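Local coordinates for alpha-actinin-like protein 1 (Schizosaccharomyces pombe, PDB 5BVR) that binds along the sides of actin filaments through this actin-binding domain and helps form and organise the actin ring in cytokinesis and septation, at residues Ser10-Thr15 / Asp216-Met221; Ile165-Pro170 / His229-Leu234. One frame throughout, in Å; residues are numbered along the deposited sequence.

Contact 1. Residues Ser10-Thr15 / Asp216-Met221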
loop_
_atom_site.group_PDB
_atom_site.type_symbol
_atom_site.label_atom_id
_atom_site.label_comp_id
_atom_site.label_asym_id
_atom_site.label_seq_id
_atom_site.Cartn_x
_atom_site.Cartn_y
_atom_site.Cartn_z
ATOM N N SER A 10 9.714 -10.088 -4.976
ATOM C CA SER A 10 8.561 -9.896 -5.864
ATOM C C SER A 10 8.060 -8.465 -5.776
ATOM O O SER A 10 8.410 -7.716 -4.861
ATOM C CB SER A 10 7.413 -10.811 -5.469
ATOM O OG SER A 10 6.858 -10.399 -4.223
ATOM N N VAL A 11 7.233 -8.091 -6.745
ATOM C CA VAL A 11 6.588 -6.783 -6.716
ATOM C C VAL A 11 5.837 -6.568 -5.415
ATOM O O VAL A 11 5.947 -5.514 -4.803
ATOM C CB VAL A 11 5.623 -6.618 -7.918
ATOM C CG1 VAL A 11 4.739 -5.389 -7.759
ATOM C CG2 VAL A 11 6.407 -6.536 -9.229
ATOM N N GLN A 12 5.077 -7.561 -4.991
ATOM C CA GLN A 12 4.300 -7.415 -3.787
ATOM C C GLN A 12 5.191 -7.299 -2.561
ATOM O O GLN A 12 4.915 -6.494 -1.671
ATOM C CB GLN A 12 3.335 -8.571 -3.633
ATOM C CG GLN A 12 2.307 -8.352 -2.565
ATOM C CD GLN A 12 1.331 -9.495 -2.495
ATOM O OE1 GLN A 12 1.411 -10.337 -1.587
ATOM N NE2 GLN A 12 0.410 -9.544 -3.447
ATOM N N ASN A 13 6.233 -8.127 -2.484
ATOM C CA ASN A 13 7.188 -8.026 -1.408
ATOM C C ASN A 13 7.736 -6.597 -1.339
ATOM O O ASN A 13 7.680 -5.940 -0.274
ATOM C CB ASN A 13 8.284 -9.083 -1.650
ATOM C CG ASN A 13 9.255 -9.213 -0.518
ATOM O OD1 ASN A 13 9.329 -8.380 0.363
ATOM N ND2 ASN A 13 10.034 -10.281 -0.557
ATOM N N ARG A 14 8.206 -6.084 -2.466
ATOM C CA ARG A 14 8.831 -4.786 -2.475
ATOM C C ARG A 14 7.825 -3.698 -2.152
ATOM O O ARG A 14 8.129 -2.780 -1.401
ATOM C CB ARG A 14 9.548 -4.541 -3.792
ATOM C CG ARG A 14 10.833 -5.381 -3.864
ATOM C CD ARG A 14 11.574 -5.182 -5.175
ATOM N NE ARG A 14 10.860 -5.741 -6.309
ATOM C CZ ARG A 14 10.200 -5.036 -7.223
ATOM N NH1 ARG A 14 10.162 -3.704 -7.176
ATOM N NH2 ARG A 14 9.593 -5.683 -8.203
ATOM N N THR A 15 6.620 -3.811 -2.686
ATOM C CA THR A 15 5.614 -2.781 -2.465
ATOM C C THR A 15 5.169 -2.748 -1.015
ATOM O O THR A 15 5.053 -1.669 -0.399
ATOM C CB THR A 15 4.389 -3.008 -3.372
ATOM O OG1 THR A 15 4.794 -2.961 -4.747
ATOM C CG2 THR A 15 3.353 -1.951 -3.161
ATOM N N ASP A 216 0.378 -7.069 -10.297
ATOM C CA ASP A 216 -0.047 -7.477 -8.969
ATOM C C ASP A 216 -1.132 -6.551 -8.430
ATOM O O ASP A 216 -0.874 -5.390 -8.104
ATOM C CB ASP A 216 1.120 -7.556 -7.979
ATOM C CG ASP A 216 0.692 -8.164 -6.677
ATOM O OD1 ASP A 216 0.326 -9.356 -6.693
ATOM O OD2 ASP A 216 0.655 -7.449 -5.644
ATOM N N GLU A 217 -2.326 -7.111 -8.264
ATOM C CA GLU A 217 -3.495 -6.367 -7.837
ATOM C C GLU A 217 -3.300 -5.695 -6.483
ATOM O O GLU A 217 -3.612 -4.515 -6.330
ATOM C CB GLU A 217 -4.702 -7.292 -7.769
ATOM C CG GLU A 217 -6.005 -6.531 -7.517
ATOM C CD GLU A 217 -7.224 -7.406 -7.442
ATOM O OE1 GLU A 217 -7.104 -8.639 -7.262
ATOM O OE2 GLU A 217 -8.324 -6.843 -7.547
ATOM N N ARG A 218 -2.832 -6.440 -5.493
ATOM C CA ARG A 218 -2.701 -5.858 -4.159
ATOM C C ARG A 218 -1.698 -4.717 -4.136
ATOM O O ARG A 218 -1.914 -3.729 -3.452
ATOM C CB ARG A 218 -2.315 -6.947 -3.171
ATOM C CG ARG A 218 -3.442 -7.944 -2.958
ATOM C CD ARG A 218 -3.071 -9.139 -2.068
ATOM N NE ARG A 218 -4.261 -9.948 -1.831
ATOM C CZ ARG A 218 -4.339 -10.957 -0.968
ATOM N NH1 ARG A 218 -3.288 -11.314 -0.235
ATOM N NH2 ARG A 218 -5.491 -11.602 -0.829
ATOM N N SER A 219 -0.600 -4.837 -4.877
ATOM C CA SER A 219 0.362 -3.765 -4.974
ATOM C C SER A 219 -0.255 -2.496 -5.579
ATOM O O SER A 219 -0.061 -1.377 -5.096
ATOM C CB SER A 219 1.575 -4.202 -5.781
ATOM O OG SER A 219 2.217 -5.288 -5.160
ATOM N N ILE A 220 -0.971 -2.664 -6.677
ATOM C CA ILE A 220 -1.609 -1.538 -7.327
ATOM C C ILE A 220 -2.606 -0.894 -6.376
ATOM O O ILE A 220 -2.625 0.334 -6.226
ATOM C CB ILE A 220 -2.231 -1.918 -8.697
ATOM C CG1 ILE A 220 -1.100 -2.179 -9.688
ATOM C CG2 ILE A 220 -3.183 -0.837 -9.190
ATOM C CD1 ILE A 220 -1.575 -2.815 -10.979
ATOM N N MET A 221 -3.456 -1.695 -5.743
ATOM C CA MET A 221 -4.416 -1.158 -4.791
ATOM C C MET A 221 -3.736 -0.360 -3.683
ATOM O O MET A 221 -4.214 0.701 -3.290
ATOM C CB MET A 221 -5.211 -2.265 -4.153
ATOM C CG MET A 221 -6.215 -2.940 -5.085
ATOM S SD MET A 221 -7.119 -4.289 -4.298
ATOM C CE MET A 221 -7.911 -3.310 -3.031
HETATM O O HOH W 1 -0.454 -11.146 0.046
#
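Q12 NE2 donates to D216 OD2 at 3.0 Å, in an almost straight bond (171°) that lies in the amide plane of Q12 and meets the syn side of the carboxylate; a second, weak bond runs from NE2 to D216 OD1. The two side chains cross at about a right angle. With CG anti to the backbone N (chi1 -168°) and the chain extended beyond it, Q12 spans the gap between the helices. Its other amide atom, OE1, accepts from a water that also takes a bond from R218 NH1. Alongside, S219 OG sits 3.3 Å from Q12 CA and 3.6 Å from V11 CG1, while T15 packs its CB and CG2 on S219 CB. The segments belong to the first helix of the first calponin-homology domain and the last helix of the second; the short segment axes pass 9.0 Å apart, 29° from parallel. Behind the first shell, D216 is the N-cap of helix 217-234: OD2 takes the capping bond from S219 N and another from S219 OG (2.7 Å), making three donors. S10 OG, the N-cap of helix 11-25, accepts from N13 N. D216 and R218 share a zinc site, and R218 makes a cation-pi contact with W109.

Contact 2. Residues Ile165-Pro170 / His229-Leu234. With ZN (zinc ion), chain B.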
loop_
_atom_site.group_PDB
_atom_site.type_symbol
_atom_site.label_atom_id
_atom_site.label_comp_id
_atom_site.label_asym_id
_atom_site.label_seq_id
_atom_site.Cartn_x
_atom_site.Cartn_y
_atom_site.Cartn_z
ATOM N N ILE A 165 -4.107 12.551 -11.723
ATOM C CA ILE A 165 -3.327 13.720 -11.345
ATOM C C ILE A 165 -3.860 14.959 -12.060
ATOM O O ILE A 165 -4.092 16.000 -11.432
ATOM C CB ILE A 165 -1.844 13.527 -11.670
ATOM C CG1 ILE A 165 -1.279 12.423 -10.769
ATOM C CG2 ILE A 165 -1.071 14.818 -11.447
ATOM C CD1 ILE A 165 0.102 11.979 -11.158
ATOM N N HIS A 166 -4.049 14.851 -13.366
ATOM C CA HIS A 166 -4.528 15.986 -14.140
ATOM C C HIS A 166 -5.871 16.539 -13.639
ATOM O O HIS A 166 -6.058 17.773 -13.555
ATOM C CB HIS A 166 -4.631 15.604 -15.620
ATOM C CG HIS A 166 -5.209 16.670 -16.483
ATOM N ND1 HIS A 166 -6.452 16.551 -17.062
ATOM C CD2 HIS A 166 -4.719 17.868 -16.876
ATOM C CE1 HIS A 166 -6.706 17.640 -17.771
ATOM N NE2 HIS A 166 -5.662 18.445 -17.692
ATOM N N GLN A 167 -6.825 15.673 -13.328
ATOM C CA GLN A 167 -8.143 16.166 -12.941
ATOM C C GLN A 167 -8.092 16.833 -11.569
ATOM O O GLN A 167 -8.853 17.761 -11.293
ATOM C CB GLN A 167 -9.223 15.092 -12.998
ATOM C CG GLN A 167 -9.003 13.900 -12.117
ATOM C CD GLN A 167 -9.450 14.137 -10.703
ATOM O OE1 GLN A 167 -10.470 14.797 -10.467
ATOM N NE2 GLN A 167 -8.711 13.560 -9.747
ATOM N N HIS A 168 -7.146 16.397 -10.743
ATOM C CA HIS A 168 -6.988 16.973 -9.414
ATOM C C HIS A 168 -6.172 18.273 -9.464
ATOM O O HIS A 168 -6.480 19.241 -8.750
ATOM C CB HIS A 168 -6.345 15.915 -8.511
ATOM C CG HIS A 168 -5.856 16.433 -7.197
ATOM N ND1 HIS A 168 -6.698 16.808 -6.156
ATOM C CD2 HIS A 168 -4.592 16.656 -6.778
ATOM C CE1 HIS A 168 -5.940 17.193 -5.136
ATOM N NE2 HIS A 168 -4.669 17.136 -5.498
ATOM N N ARG A 169 -5.128 18.294 -10.284
ATOM C CA ARG A 169 -4.260 19.469 -10.435
ATOM C C ARG A 169 -3.847 19.653 -11.889
ATOM O O ARG A 169 -2.774 19.204 -12.285
ATOM C CB ARG A 169 -2.996 19.296 -9.593
ATOM C CG ARG A 169 -3.207 19.495 -8.104
ATOM C CD ARG A 169 -3.224 20.959 -7.714
ATOM N NE ARG A 169 -2.000 21.672 -8.088
ATOM C CZ ARG A 169 -0.885 21.713 -7.360
ATOM N NH1 ARG A 169 -0.805 21.065 -6.202
ATOM N NH2 ARG A 169 0.159 22.407 -7.793
ATOM N N PRO A 170 -4.703 20.316 -12.678
ATOM C CA PRO A 170 -4.434 20.418 -14.119
ATOM C C PRO A 170 -3.204 21.252 -14.433
ATOM O O PRO A 170 -2.673 21.162 -15.536
ATOM C CB PRO A 170 -5.710 21.040 -14.686
ATOM C CG PRO A 170 -6.450 21.551 -13.504
ATOM C CD PRO A 170 -6.069 20.739 -12.341
ATOM N N HIS A 229 -6.267 8.992 -0.488
ATOM C CA HIS A 229 -6.103 9.679 0.794
ATOM C C HIS A 229 -5.441 11.042 0.614
ATOM O O HIS A 229 -5.866 12.044 1.234
ATOM C CB HIS A 229 -5.314 8.842 1.792
ATOM C CG HIS A 229 -6.056 7.642 2.293
ATOM N ND1 HIS A 229 -7.167 7.740 3.107
ATOM C CD2 HIS A 229 -5.878 6.322 2.051
ATOM C CE1 HIS A 229 -7.614 6.523 3.378
ATOM N NE2 HIS A 229 -6.848 5.649 2.751
ATOM N N ALA A 230 -4.425 11.130 -0.235
ATOM C CA ALA A 230 -3.751 12.412 -0.408
ATOM C C ALA A 230 -4.660 13.424 -1.081
ATOM O O ALA A 230 -4.772 14.564 -0.620
ATOM C CB ALA A 230 -2.455 12.240 -1.199
ATOM N N PHE A 231 -5.305 13.016 -2.175
ATOM C CA PHE A 231 -6.159 13.943 -2.902
ATOM C C PHE A 231 -7.282 14.422 -1.983
ATOM O O PHE A 231 -7.603 15.613 -1.944
ATOM C CB PHE A 231 -6.774 13.298 -4.154
ATOM C CG PHE A 231 -5.816 13.074 -5.289
ATOM C CD1 PHE A 231 -4.461 13.312 -5.188
ATOM C CD2 PHE A 231 -6.327 12.648 -6.500
ATOM C CE1 PHE A 231 -3.621 13.102 -6.284
ATOM C CE2 PHE A 231 -5.496 12.448 -7.594
ATOM C CZ PHE A 231 -4.141 12.678 -7.475
ATOM N N SER A 232 -7.911 13.477 -1.288
ATOM C CA SER A 232 -9.042 13.821 -0.432
ATOM C C SER A 232 -8.631 14.807 0.662
ATOM O O SER A 232 -9.341 15.759 0.966
ATOM C CB SER A 232 -9.670 12.582 0.182
ATOM O OG SER A 232 -10.202 11.713 -0.819
ATOM N N THR A 233 -7.480 14.571 1.270
ATOM C CA THR A 233 -6.987 15.433 2.335
ATOM C C THR A 233 -6.656 16.804 1.799
ATOM O O THR A 233 -7.037 17.824 2.391
ATOM C CB THR A 233 -5.768 14.791 2.994
ATOM O OG1 THR A 233 -6.192 13.576 3.618
ATOM C CG2 THR A 233 -5.142 15.710 4.041
ATOM N N LEU A 234 -5.984 16.837 0.658
ATOM C CA LEU A 234 -5.585 18.099 0.077
ATOM C C LEU A 234 -6.779 18.910 -0.411
ATOM O O LEU A 234 -6.702 20.140 -0.464
ATOM C CB LEU A 234 -4.564 17.881 -1.036
ATOM C CG LEU A 234 -3.183 17.420 -0.556
ATOM C CD1 LEU A 234 -2.343 16.820 -1.714
ATOM C CD2 LEU A 234 -2.446 18.564 0.122
HETATM ZN ZN ZN B . -8.564 16.611 -5.984
HETATM O O HOH W 2 -9.333 14.582 -6.678
HETATM O O HOH W 3 -9.416 18.002 -7.154
#
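H168 does two jobs at once: ND1 binds a zinc ion at 1.9 Å, while the imidazole lies flat against the phenyl ring of F231. The planes are only 7° apart and the centroids 4.0 Å, a face-to-face stack in which H168 CG stands over the centre of the F231 ring. F231 CD1 lies over the imidazole face, offset toward its rim, 3.7 Å from H168 CD2. CH-pi contacts run both ways, H168 CB over the phenyl face and F231 CB over the imidazole face. H168 carries CG anti to its own N (chi1 168°), which sends the ring across to helix 217-234. L234 CB adds a looser touch at the imidazole edge, and I165 CA approaches F231 CZ obliquely at 4.1 Å. Two waters and D235 join H168 on the metal; Q167 NE2, held chiefly by L164 O, also donates to one of these waters at 3.3 Å. Stacking on F231 probably helps fix the rotation of the imidazole and hence the direction of its zinc bond. Beyond the stack, I198 of helix 183-198 packs against F231 and L234. The whole is helix-to-helix packing within the second calponin-homology domain, bearing a zinc site at its edge.

In the fold
From the N terminus, residues 10-15 open helix 11-25 in the first calponin-homology domain. The chain then completes that domain and enters the second, where 165-170 ends helix 159-168. Next comes 216-221, at the start of helix 217-234, and contact 1 closes a loop of 200 intervening residues and packs the first domain against the second. Residues 229-234, at the far end of the same helix, close contact 2 over 58 residues within the second domain. The segments alternate, so the two loops cross. Helix 217-234 is shared: its beginning packs on helix 11-25 and its end on helix 159-168. The contact centres are 23 Å apart, and their nearest atoms about 8 Å.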